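PDB 2DDZ: 190aa long hypothetical protein from Pyrococcus horikoshii, which is of unknown function but assembles as a hexamer and belongs to the DUF366 family, probably a distant relative of class II aminoacyl-tRNA synthetases. Local coordinates for residues V52-E55 with D56-R60; D112-N116 with G117-S121; R22-W25 with A26-N29; S86-K89 with L90-R94. All coordinates share one frame; numbering follows the deposited sequence.

Interaction 1: V52-E55 with D56-R60. With GOL (glycerol), chain R.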
loop_
_atom_site.group_PDB
_atom_site.type_symbol
_atom_site.label_atom_id
_atom_site.label_comp_id
_atom_site.label_asym_id
_atom_site.label_seq_id
_atom_site.Cartn_x
_atom_site.Cartn_y
_atom_site.Cartn_z
ATOM N N VAL E 52 5.868 -18.207 15.461
ATOM C CA VAL E 52 5.251 -16.982 14.959
ATOM C C VAL E 52 4.075 -16.495 15.804
ATOM O O VAL E 52 3.888 -15.295 15.976
ATOM C CB VAL E 52 4.793 -17.165 13.488
ATOM C CG1 VAL E 52 3.931 -15.987 13.053
ATOM C CG2 VAL E 52 6.026 -17.282 12.567
ATOM N N ASP E 53 3.276 -17.426 16.318
ATOM C CA ASP E 53 2.131 -17.057 17.144
ATOM C C ASP E 53 2.628 -16.552 18.504
ATOM O O ASP E 53 3.080 -17.334 19.340
ATOM C CB ASP E 53 1.207 -18.263 17.344
ATOM C CG ASP E 53 -0.160 -17.873 17.887
ATOM O OD1 ASP E 53 -0.283 -16.813 18.538
ATOM O OD2 ASP E 53 -1.124 -18.639 17.671
ATOM N N ILE E 54 2.540 -15.239 18.716
ATOM C CA ILE E 54 2.970 -14.631 19.964
ATOM C C ILE E 54 2.243 -15.250 21.148
ATOM O O ILE E 54 2.808 -15.359 22.239
ATOM C CB ILE E 54 2.719 -13.105 19.979
ATOM C CG1 ILE E 54 3.606 -12.412 18.941
ATOM C CG2 ILE E 54 3.062 -12.533 21.355
ATOM C CD1 ILE E 54 5.053 -12.791 19.093
ATOM N N GLU E 55 0.982 -15.628 20.947
ATOM C CA GLU E 55 0.209 -16.261 22.017
ATOM C C GLU E 55 0.847 -17.610 22.414
ATOM O O GLU E 55 0.808 -17.996 23.585
ATOM C CB GLU E 55 -1.240 -16.495 21.572
ATOM C CG GLU E 55 -2.127 -17.118 22.649
ATOM C CD GLU E 55 -3.571 -17.315 22.191
ATOM O OE1 GLU E 55 -3.896 -16.944 21.043
ATOM O OE2 GLU E 55 -4.384 -17.841 22.981
ATOM N N ASP E 56 1.413 -18.333 21.446
ATOM C CA ASP E 56 2.063 -19.606 21.756
ATOM C C ASP E 56 3.283 -19.316 22.613
ATOM O O ASP E 56 3.605 -20.082 23.524
ATOM C CB ASP E 56 2.498 -20.362 20.483
ATOM C CG ASP E 56 1.325 -21.013 19.745
ATOM O OD1 ASP E 56 0.214 -21.080 20.319
ATOM O OD2 ASP E 56 1.516 -21.466 18.592
ATOM N N LEU E 57 3.962 -18.207 22.322
ATOM C CA LEU E 57 5.137 -17.820 23.101
ATOM C C LEU E 57 4.733 -17.495 24.541
ATOM O O LEU E 57 5.355 -17.968 25.481
ATOM C CB LEU E 57 5.830 -16.598 22.476
ATOM C CG LEU E 57 6.495 -16.820 21.110
ATOM C CD1 LEU E 57 6.921 -15.489 20.518
ATOM C CD2 LEU E 57 7.690 -17.752 21.265
ATOM N N ARG E 58 3.683 -16.696 24.710
ATOM C CA ARG E 58 3.228 -16.319 26.046
ATOM C C ARG E 58 2.769 -17.533 26.856
ATOM O O ARG E 58 3.093 -17.658 28.040
ATOM C CB ARG E 58 2.089 -15.283 25.959
ATOM C CG ARG E 58 2.536 -13.874 25.577
ATOM C CD ARG E 58 1.340 -12.983 25.185
ATOM N NE ARG E 58 0.305 -12.928 26.224
ATOM C CZ ARG E 58 0.448 -12.314 27.395
ATOM N NH1 ARG E 58 1.584 -11.690 27.692
ATOM N NH2 ARG E 58 -0.543 -12.320 28.273
ATOM N N LEU E 59 2.009 -18.422 26.224
ATOM C CA LEU E 59 1.518 -19.626 26.895
ATOM C C LEU E 59 2.594 -20.717 26.966
ATOM O O LEU E 59 2.376 -21.769 27.571
ATOM C CB LEU E 59 0.290 -20.182 26.166
ATOM C CG LEU E 59 -0.928 -19.266 26.005
ATOM C CD1 LEU E 59 -2.007 -19.993 25.219
ATOM C CD2 LEU E 59 -1.455 -18.847 27.365
ATOM N N ARG E 60 3.744 -20.458 26.344
ATOM C CA ARG E 60 4.856 -21.404 26.323
ATOM C C ARG E 60 4.429 -22.791 25.834
ATOM O O ARG E 60 4.744 -23.807 26.461
ATOM C CB ARG E 60 5.471 -21.522 27.715
ATOM C CG ARG E 60 6.112 -20.253 28.242
ATOM C CD ARG E 60 6.680 -20.518 29.620
ATOM N NE ARG E 60 5.669 -21.132 30.476
ATOM C CZ ARG E 60 5.901 -21.619 31.691
ATOM N NH1 ARG E 60 7.122 -21.568 32.211
ATOM N NH2 ARG E 60 4.909 -22.159 32.388
HETATM C C1 GOL R . 3.622 -22.287 13.674
HETATM O O1 GOL R . 4.539 -22.852 12.747
HETATM C C2 GOL R . 4.359 -21.603 14.830
HETATM O O2 GOL R . 5.207 -20.571 14.305
HETATM C C3 GOL R . 3.320 -21.009 15.795
HETATM O O3 GOL R . 3.952 -20.359 16.900
#
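The carbonyl oxygen of Asp53 receives two amides of the following turn: Leu57 N approaches in the carbonyl plane at 3.2 Å from Asp53 O, while Asp56 N, at 2.9 Å from the same oxygen, makes a weak, strongly bent bond (126°). The Asp53 side chain also accepts an amide. With CG anti to its backbone N (chi1 -165°), it folds forward, and OD1 takes the amide of Glu55 N at 3.0 Å from above the carboxylate plane. An alanine here would remove that carboxylate and would probably leave Glu55 N without its cap and fray the first turn. Asp53 and Asp56 cross at about a right angle, OD2 of Asp53 standing 3.8 Å from OD1 of Asp56, a like-charge pair. A glycerol hydroxyl, O3, accepts from Asp53 N at 3.1 Å and donates to Asp56 OD2. Ile54 CD1 meets Leu57 CD1 at 3.6 Å; separately, Glu55 and Leu59 lie side by side, pointing the same way. Arg58 instead sends NH1 to the carbonyl of Arg28 of a neighbouring subunit. The elements are those of a short capped surface helix, 54-59: Asp53 as N-cap and, at Arg60 with positive phi, a Schellman motif.

Interaction 2: D112-N116 with G117-S121; sequences DIYVN and GRKLS
Lys119 CB lies over one face of the Tyr114 ring, 4.1 Å from its centroid and 25° off the normal, which makes a CH-pi contact. Further along the same chain, Lys119 CD reaches the phenol, 3.6 Å from Tyr114 OH. Gly117 O comes to the ring's edge, near its plane, 3.7 Å from Tyr114 CD2. The lysine chain then bends at chi3 and chi4 (65° and 59°), which carries NZ back to its own strand, where it donates to Ser121 O at 2.9 Å.

Beneath these side chains is a two-residue beta hairpin. Val115 and Arg118 form a hydrogen-bonded antiparallel pair, closed by a type I' turn through Asn116 and Gly117, both with positive phi; Tyr114 and Lys119 are the adjoining non-hydrogen-bonded pair. Leu120 N continues the ladder to Ile113 O, but the return bond has changed hands: Ile113 N donates to the side-chain oxygen of Ser121, with 3.0 Å between Ile113 N and Ser121 OG. A water donates to Asp112 OD1 and is also bonded to Ser121 OG at 2.7 Å, bridging the two strands at the start of strand 112-115. On the buried face, Ile113 CG2 packs alongside Leu120 CD2 at 3.7 Å.

Farther out, Arg109 adds a cation-pi contact to Tyr114. Glu156 holds Arg118 in a salt bridge, and Ala151 O takes a second bond from the same guanidinium. Leu99 of helix 81-100 touches both Ile113 and Leu120.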
loop_
_atom_site.group_PDB
_atom_site.type_symbol
_atom_site.label_atom_id
_atom_site.label_comp_id
_atom_site.label_asym_id
_atom_site.label_seq_id
_atom_site.Cartn_x
_atom_site.Cartn_y
_atom_site.Cartn_z
ATOM N N ASP E 112 -8.432 -23.756 12.725
ATOM C CA ASP E 112 -8.191 -25.109 13.217
ATOM C C ASP E 112 -9.249 -26.090 12.721
ATOM O O ASP E 112 -10.451 -25.786 12.698
ATOM C CB ASP E 112 -8.183 -25.160 14.750
ATOM C CG ASP E 112 -6.988 -24.475 15.362
ATOM O OD1 ASP E 112 -5.880 -24.553 14.788
ATOM O OD2 ASP E 112 -7.159 -23.868 16.439
ATOM N N ILE E 113 -8.784 -27.273 12.335
ATOM C CA ILE E 113 -9.652 -28.332 11.852
ATOM C C ILE E 113 -9.923 -29.330 12.977
ATOM O O ILE E 113 -8.993 -29.817 13.631
ATOM C CB ILE E 113 -8.991 -29.056 10.675
ATOM C CG1 ILE E 113 -8.851 -28.079 9.502
ATOM C CG2 ILE E 113 -9.795 -30.299 10.294
ATOM C CD1 ILE E 113 -8.044 -28.620 8.368
ATOM N N TYR E 114 -11.198 -29.627 13.204
ATOM C CA TYR E 114 -11.597 -30.574 14.245
ATOM C C TYR E 114 -12.458 -31.711 13.701
ATOM O O TYR E 114 -13.248 -31.537 12.764
ATOM C CB TYR E 114 -12.383 -29.876 15.365
ATOM C CG TYR E 114 -11.550 -29.088 16.348
ATOM C CD1 TYR E 114 -11.039 -27.836 16.014
ATOM C CD2 TYR E 114 -11.265 -29.597 17.616
ATOM C CE1 TYR E 114 -10.265 -27.111 16.915
ATOM C CE2 TYR E 114 -10.486 -28.878 18.526
ATOM C CZ TYR E 114 -9.993 -27.635 18.166
ATOM O OH TYR E 114 -9.226 -26.912 19.051
ATOM N N VAL E 115 -12.294 -32.879 14.309
ATOM C CA VAL E 115 -13.059 -34.063 13.947
ATOM C C VAL E 115 -13.438 -34.725 15.265
ATOM O O VAL E 115 -12.567 -35.127 16.041
ATOM C CB VAL E 115 -12.227 -35.051 13.096
ATOM C CG1 VAL E 115 -13.050 -36.292 12.803
ATOM C CG2 VAL E 115 -11.789 -34.382 11.791
ATOM N N ASN E 116 -14.739 -34.818 15.523
ATOM C CA ASN E 116 -15.223 -35.413 16.761
ATOM C C ASN E 116 -14.563 -34.748 17.960
ATOM O O ASN E 116 -13.997 -35.421 18.821
ATOM C CB ASN E 116 -14.943 -36.920 16.793
ATOM C CG ASN E 116 -15.673 -37.671 15.695
ATOM O OD1 ASN E 116 -16.830 -37.372 15.389
ATOM N ND2 ASN E 116 -15.007 -38.661 15.105
ATOM N N GLY E 117 -14.627 -33.421 17.993
ATOM C CA GLY E 117 -14.055 -32.655 19.089
ATOM C C GLY E 117 -12.548 -32.720 19.270
ATOM O O GLY E 117 -12.022 -32.151 20.221
ATOM N N ARG E 118 -11.853 -33.393 18.360
ATOM C CA ARG E 118 -10.397 -33.541 18.440
ATOM C C ARG E 118 -9.667 -32.736 17.346
ATOM O O ARG E 118 -10.081 -32.733 16.178
ATOM C CB ARG E 118 -10.061 -35.029 18.342
ATOM C CG ARG E 118 -10.757 -35.852 19.427
ATOM C CD ARG E 118 -10.698 -37.342 19.147
ATOM N NE ARG E 118 -9.330 -37.853 19.192
ATOM C CZ ARG E 118 -8.952 -39.010 18.653
ATOM N NH1 ARG E 118 -9.843 -39.775 18.034
ATOM N NH2 ARG E 118 -7.686 -39.400 18.730
ATOM N N LYS E 119 -8.582 -32.060 17.721
ATOM C CA LYS E 119 -7.835 -31.229 16.774
ATOM C C LYS E 119 -6.895 -31.999 15.858
ATOM O O LYS E 119 -6.000 -32.711 16.311
ATOM C CB LYS E 119 -7.043 -30.140 17.514
ATOM C CG LYS E 119 -6.579 -28.988 16.610
ATOM C CD LYS E 119 -6.097 -27.771 17.404
ATOM C CE LYS E 119 -4.838 -28.078 18.214
ATOM N NZ LYS E 119 -3.700 -28.517 17.353
ATOM N N LEU E 120 -7.100 -31.823 14.557
ATOM C CA LEU E 120 -6.303 -32.484 13.531
ATOM C C LEU E 120 -5.121 -31.664 13.026
ATOM O O LEU E 120 -4.095 -32.222 12.626
ATOM C CB LEU E 120 -7.203 -32.808 12.331
ATOM C CG LEU E 120 -6.574 -33.297 11.019
ATOM C CD1 LEU E 120 -6.083 -34.738 11.183
ATOM C CD2 LEU E 120 -7.622 -33.221 9.895
ATOM N N SER E 121 -5.257 -30.341 13.072
ATOM C CA SER E 121 -4.239 -29.449 12.513
ATOM C C SER E 121 -3.627 -28.352 13.379
ATOM O O SER E 121 -3.990 -28.154 14.530
ATOM C CB SER E 121 -4.838 -28.758 11.289
ATOM O OG SER E 121 -5.893 -27.887 11.695
HETATM O O HOH W 1 -4.776 -25.512 12.244
#

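Interaction 3: R22-W25 with A26-N29; sequences RSHW and AYRN. With GAI (guanidine), chain Q.
The side chain of Arg28 reaches back to the turn: NH1 donates to the carbonyl of Ser23, with 2.6 Å between Arg28 NH1 and Ser23 O, arriving above the carbonyl plane (40° out of it). A bend at chi3 (-77°) swings the guanidinium across the start of the helix, and one of its faces lies on Trp25 CA and on His24 O. A methionine in its place could not donate to Ser23 O and would probably leave the turn less firmly tied to the helix. Among backbone bonds, Arg28 N to His24 O at 2.8 Å and Asn29 N to Trp25 O at 3.0 Å open helix 25-30, with His24 at the N-cap position. Before them, Arg22 to Trp25 make a type II turn, in which His24 has positive phi. Among van der Waals contacts, the Trp25 indole crosses Arg28 at about a right angle, planes 69° apart, with Trp25 CD1 4.0 Å from Arg28 NH2. Asn29 belongs to a guanidine pocket that also includes Arg12, Ile14 and Phe30. Trp25 meets Phe30 edge to face and packs on Val38 and Ile72, so the helix sits against strands 36-45 and 68-75.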
loop_
_atom_site.group_PDB
_atom_site.type_symbol
_atom_site.label_atom_id
_atom_site.label_comp_id
_atom_site.label_asym_id
_atom_site.label_seq_id
_atom_site.Cartn_x
_atom_site.Cartn_y
_atom_site.Cartn_z
ATOM N N ARG E 22 9.976 -18.703 6.875
ATOM C CA ARG E 22 10.730 -17.541 6.367
ATOM C C ARG E 22 10.547 -17.260 4.876
ATOM O O ARG E 22 10.264 -18.159 4.075
ATOM C CB ARG E 22 12.252 -17.662 6.639
ATOM C CG ARG E 22 12.569 -17.779 8.143
ATOM C CD ARG E 22 13.954 -17.348 8.423
ATOM N NE ARG E 22 14.474 -17.675 9.714
ATOM C CZ ARG E 22 15.643 -17.178 10.117
ATOM N NH1 ARG E 22 16.067 -17.462 11.324
ATOM N NH2 ARG E 22 16.383 -16.417 9.299
ATOM N N SER E 23 10.790 -16.008 4.500
ATOM C CA SER E 23 10.642 -15.598 3.114
ATOM C C SER E 23 11.681 -16.217 2.204
ATOM O O SER E 23 12.831 -16.412 2.596
ATOM C CB SER E 23 10.688 -14.065 2.981
ATOM O OG SER E 23 11.950 -13.527 3.348
ATOM N N HIS E 24 11.248 -16.511 0.983
ATOM C CA HIS E 24 12.086 -17.099 -0.050
ATOM C C HIS E 24 12.557 -18.510 0.296
ATOM O O HIS E 24 13.487 -19.018 -0.312
ATOM C CB HIS E 24 13.286 -16.191 -0.337
ATOM C CG HIS E 24 12.933 -14.920 -1.050
ATOM N ND1 HIS E 24 12.632 -14.877 -2.396
ATOM C CD2 HIS E 24 12.875 -13.639 -0.611
ATOM C CE1 HIS E 24 12.410 -13.624 -2.756
ATOM N NE2 HIS E 24 12.551 -12.854 -1.692
ATOM N N TRP E 25 11.891 -19.151 1.253
ATOM C CA TRP E 25 12.267 -20.503 1.646
ATOM C C TRP E 25 12.265 -21.471 0.454
ATOM O O TRP E 25 13.267 -22.135 0.179
ATOM C CB TRP E 25 11.327 -21.020 2.730
ATOM C CG TRP E 25 11.672 -22.394 3.190
ATOM C CD1 TRP E 25 12.752 -22.755 3.937
ATOM C CD2 TRP E 25 10.956 -23.601 2.906
ATOM N NE1 TRP E 25 12.755 -24.113 4.136
ATOM C CE2 TRP E 25 11.665 -24.659 3.515
ATOM C CE3 TRP E 25 9.786 -23.892 2.195
ATOM C CZ2 TRP E 25 11.241 -25.993 3.438
ATOM C CZ3 TRP E 25 9.360 -25.225 2.117
ATOM C CH2 TRP E 25 10.090 -26.256 2.736
ATOM N N ALA E 26 11.131 -21.539 -0.245
ATOM C CA ALA E 26 10.975 -22.403 -1.403
ATOM C C ALA E 26 12.009 -22.103 -2.486
ATOM O O ALA E 26 12.554 -23.019 -3.094
ATOM C CB ALA E 26 9.548 -22.267 -1.985
ATOM N N TYR E 27 12.279 -20.827 -2.732
ATOM C CA TYR E 27 13.227 -20.459 -3.766
ATOM C C TYR E 27 14.660 -20.741 -3.354
ATOM O O TYR E 27 15.483 -21.175 -4.170
ATOM C CB TYR E 27 13.052 -18.985 -4.145
ATOM C CG TYR E 27 13.981 -18.529 -5.248
ATOM C CD1 TYR E 27 13.963 -19.144 -6.504
ATOM C CD2 TYR E 27 14.916 -17.517 -5.021
ATOM C CE1 TYR E 27 14.860 -18.770 -7.505
ATOM C CE2 TYR E 27 15.816 -17.130 -6.013
ATOM C CZ TYR E 27 15.787 -17.763 -7.249
ATOM O OH TYR E 27 16.703 -17.401 -8.206
ATOM N N ARG E 28 14.969 -20.521 -2.083
ATOM C CA ARG E 28 16.324 -20.764 -1.586
ATOM C C ARG E 28 16.674 -22.245 -1.621
ATOM O O ARG E 28 17.770 -22.616 -2.028
ATOM C CB ARG E 28 16.448 -20.254 -0.150
ATOM C CG ARG E 28 17.050 -18.882 -0.030
ATOM C CD ARG E 28 17.231 -18.478 1.440
ATOM N NE ARG E 28 16.013 -18.052 2.162
ATOM C CZ ARG E 28 15.315 -18.799 3.024
ATOM N NH1 ARG E 28 14.252 -18.288 3.622
ATOM N NH2 ARG E 28 15.662 -20.052 3.289
ATOM N N ASN E 29 15.718 -23.077 -1.219
ATOM C CA ASN E 29 15.935 -24.522 -1.150
ATOM C C ASN E 29 15.584 -25.366 -2.384
ATOM O O ASN E 29 16.293 -26.319 -2.702
ATOM C CB ASN E 29 15.196 -25.063 0.071
ATOM C CG ASN E 29 15.786 -24.547 1.373
ATOM O OD1 ASN E 29 15.446 -23.459 1.849
ATOM N ND2 ASN E 29 16.682 -25.325 1.951
HETATM C C GAI Q . 15.640 -28.992 3.177
HETATM N N1 GAI Q . 15.438 -28.925 4.466
HETATM N N2 GAI Q . 16.536 -29.854 2.656
HETATM N N3 GAI Q . 14.934 -28.179 2.353
#

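Interaction 4: S86-K89 with L90-R94; sequences SLQK and LLIAR
The flat group is the Gln88 amide, which hangs beyond a CG that lies 4.3 Å from Ile92 CD1 one turn on. Both its polar atoms are held. OE1 accepts from Lys89 NZ, 2.8 Å away and almost in line with the amide C=O bond, while NE2 donates to Ser123 on strand 118-128. Lys89 can turn back this far because its chain bends at chi3 and chi4 (-93° and -62°). Its NZ also reaches Ser85 and forms a salt bridge with Asp182 of the second subunit, so the ammonium of this buried residue has three partners: Gln88, Ser85 and that aspartate.

Between the segments, backbone bonds carry the polar contact: Leu90 N to Ser86 O at 3.0 Å, Leu91 N to Leu87 O at 3.1 Å, Ile92 N to Gln88 O at 3.1 Å and Ala93 N to Lys89 O at 3.0 Å. Leu91 CG rests 3.2 Å from Leu87 O, a close fit against the carbonyl. The very close approach of Ile92 CD1 to Gln88 O is doubtful.

Leu87 and Leu91 face strand 68-75, Leu90 meets helix 161-184, and Ser86 and Leu87 pack on Leu87 and Ser86 of the second subunit. This is alpha-helical i to i+4 bonding in a buried helix, 81-100, layered on a mixed sheet and paired with its own copy.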
loop_
_atom_site.group_PDB
_atom_site.type_symbol
_atom_site.label_atom_id
_atom_site.label_comp_id
_atom_site.label_asym_id
_atom_site.label_seq_id
_atom_site.Cartn_x
_atom_site.Cartn_y
_atom_site.Cartn_z
ATOM N N SER E 86 -6.959 -13.856 6.171
ATOM C CA SER E 86 -8.143 -14.250 5.417
ATOM C C SER E 86 -7.820 -15.488 4.587
ATOM O O SER E 86 -8.455 -16.530 4.724
ATOM C CB SER E 86 -8.598 -13.113 4.490
ATOM O OG SER E 86 -9.041 -11.987 5.227
ATOM N N LEU E 87 -6.819 -15.356 3.729
ATOM C CA LEU E 87 -6.386 -16.434 2.851
ATOM C C LEU E 87 -6.106 -17.736 3.607
ATOM O O LEU E 87 -6.469 -18.819 3.157
ATOM C CB LEU E 87 -5.138 -15.982 2.090
ATOM C CG LEU E 87 -4.717 -16.781 0.866
ATOM C CD1 LEU E 87 -5.862 -16.869 -0.137
ATOM C CD2 LEU E 87 -3.519 -16.090 0.250
ATOM N N GLN E 88 -5.461 -17.635 4.761
ATOM C CA GLN E 88 -5.164 -18.821 5.551
ATOM C C GLN E 88 -6.438 -19.566 5.972
ATOM O O GLN E 88 -6.491 -20.794 5.940
ATOM C CB GLN E 88 -4.379 -18.437 6.805
ATOM C CG GLN E 88 -4.260 -19.559 7.814
ATOM C CD GLN E 88 -4.201 -19.051 9.241
ATOM O OE1 GLN E 88 -4.951 -18.147 9.620
ATOM N NE2 GLN E 88 -3.321 -19.640 10.047
ATOM N N LYS E 89 -7.462 -18.829 6.386
ATOM C CA LYS E 89 -8.679 -19.488 6.814
ATOM C C LYS E 89 -9.518 -19.993 5.641
ATOM O O LYS E 89 -10.308 -20.919 5.791
ATOM C CB LYS E 89 -9.453 -18.574 7.781
ATOM C CG LYS E 89 -8.836 -18.632 9.199
ATOM C CD LYS E 89 -9.355 -17.599 10.204
ATOM C CE LYS E 89 -8.494 -16.333 10.248
ATOM N NZ LYS E 89 -7.078 -16.581 10.674
ATOM N N LEU E 90 -9.313 -19.418 4.459
ATOM C CA LEU E 90 -10.031 -19.877 3.281
ATOM C C LEU E 90 -9.476 -21.248 2.912
ATOM O O LEU E 90 -10.224 -22.152 2.538
ATOM C CB LEU E 90 -9.818 -18.932 2.105
ATOM C CG LEU E 90 -10.437 -19.391 0.781
ATOM C CD1 LEU E 90 -11.944 -19.646 0.939
ATOM C CD2 LEU E 90 -10.184 -18.328 -0.265
ATOM N N LEU E 91 -8.159 -21.396 3.022
ATOM C CA LEU E 91 -7.508 -22.654 2.686
ATOM C C LEU E 91 -7.857 -23.764 3.686
ATOM O O LEU E 91 -8.081 -24.906 3.286
ATOM C CB LEU E 91 -5.989 -22.460 2.616
ATOM C CG LEU E 91 -5.443 -21.453 1.601
ATOM C CD1 LEU E 91 -3.920 -21.430 1.693
ATOM C CD2 LEU E 91 -5.875 -21.833 0.198
ATOM N N ILE E 92 -7.900 -23.439 4.977
ATOM C CA ILE E 92 -8.252 -24.436 5.994
ATOM C C ILE E 92 -9.696 -24.847 5.739
ATOM O O ILE E 92 -10.057 -26.016 5.888
ATOM C CB ILE E 92 -8.102 -23.876 7.446
ATOM C CG1 ILE E 92 -6.636 -23.937 7.879
ATOM C CG2 ILE E 92 -8.886 -24.719 8.441
ATOM C CD1 ILE E 92 -5.722 -23.468 6.826
ATOM N N ALA E 93 -10.519 -23.886 5.335
ATOM C CA ALA E 93 -11.911 -24.185 5.041
ATOM C C ALA E 93 -11.984 -25.150 3.860
ATOM O O ALA E 93 -12.777 -26.085 3.879
ATOM C CB ALA E 93 -12.680 -22.907 4.729
ATOM N N ARG E 94 -11.161 -24.934 2.835
ATOM C CA ARG E 94 -11.180 -25.832 1.683
ATOM C C ARG E 94 -10.747 -27.242 2.089
ATOM O O ARG E 94 -11.321 -28.223 1.619
ATOM C CB ARG E 94 -10.276 -25.328 0.568
ATOM C CG ARG E 94 -10.168 -26.297 -0.620
ATOM C CD ARG E 94 -11.425 -26.291 -1.504
ATOM N NE ARG E 94 -11.344 -27.267 -2.593
ATOM C CZ ARG E 94 -11.665 -28.558 -2.480
ATOM N NH1 ARG E 94 -12.098 -29.041 -1.322
ATOM N NH2 ARG E 94 -11.552 -29.371 -3.520
#

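Interactions 2 and 4 touch directly: Ile113 CG1 of the hairpin packs 3.5 Å from Ile92 CG2 of helix 81-100, although their centres are 15 Å apart. Interactions 1 and 3 lie 24 Å apart, centre to centre, within the chain, yet they meet between subunits, where Arg58 of one copy bonds to Arg28 O of another and Ile54 packs on Tyr27. Interactions 1, 3 and 4 all touch the second subunit, whereas interaction 2 touches no other protein chain. Interaction 3 alone contributes a residue, Asn29, to the guanidine pocket; interaction 2 lies across the chain's centre from it, 29 Å between centres.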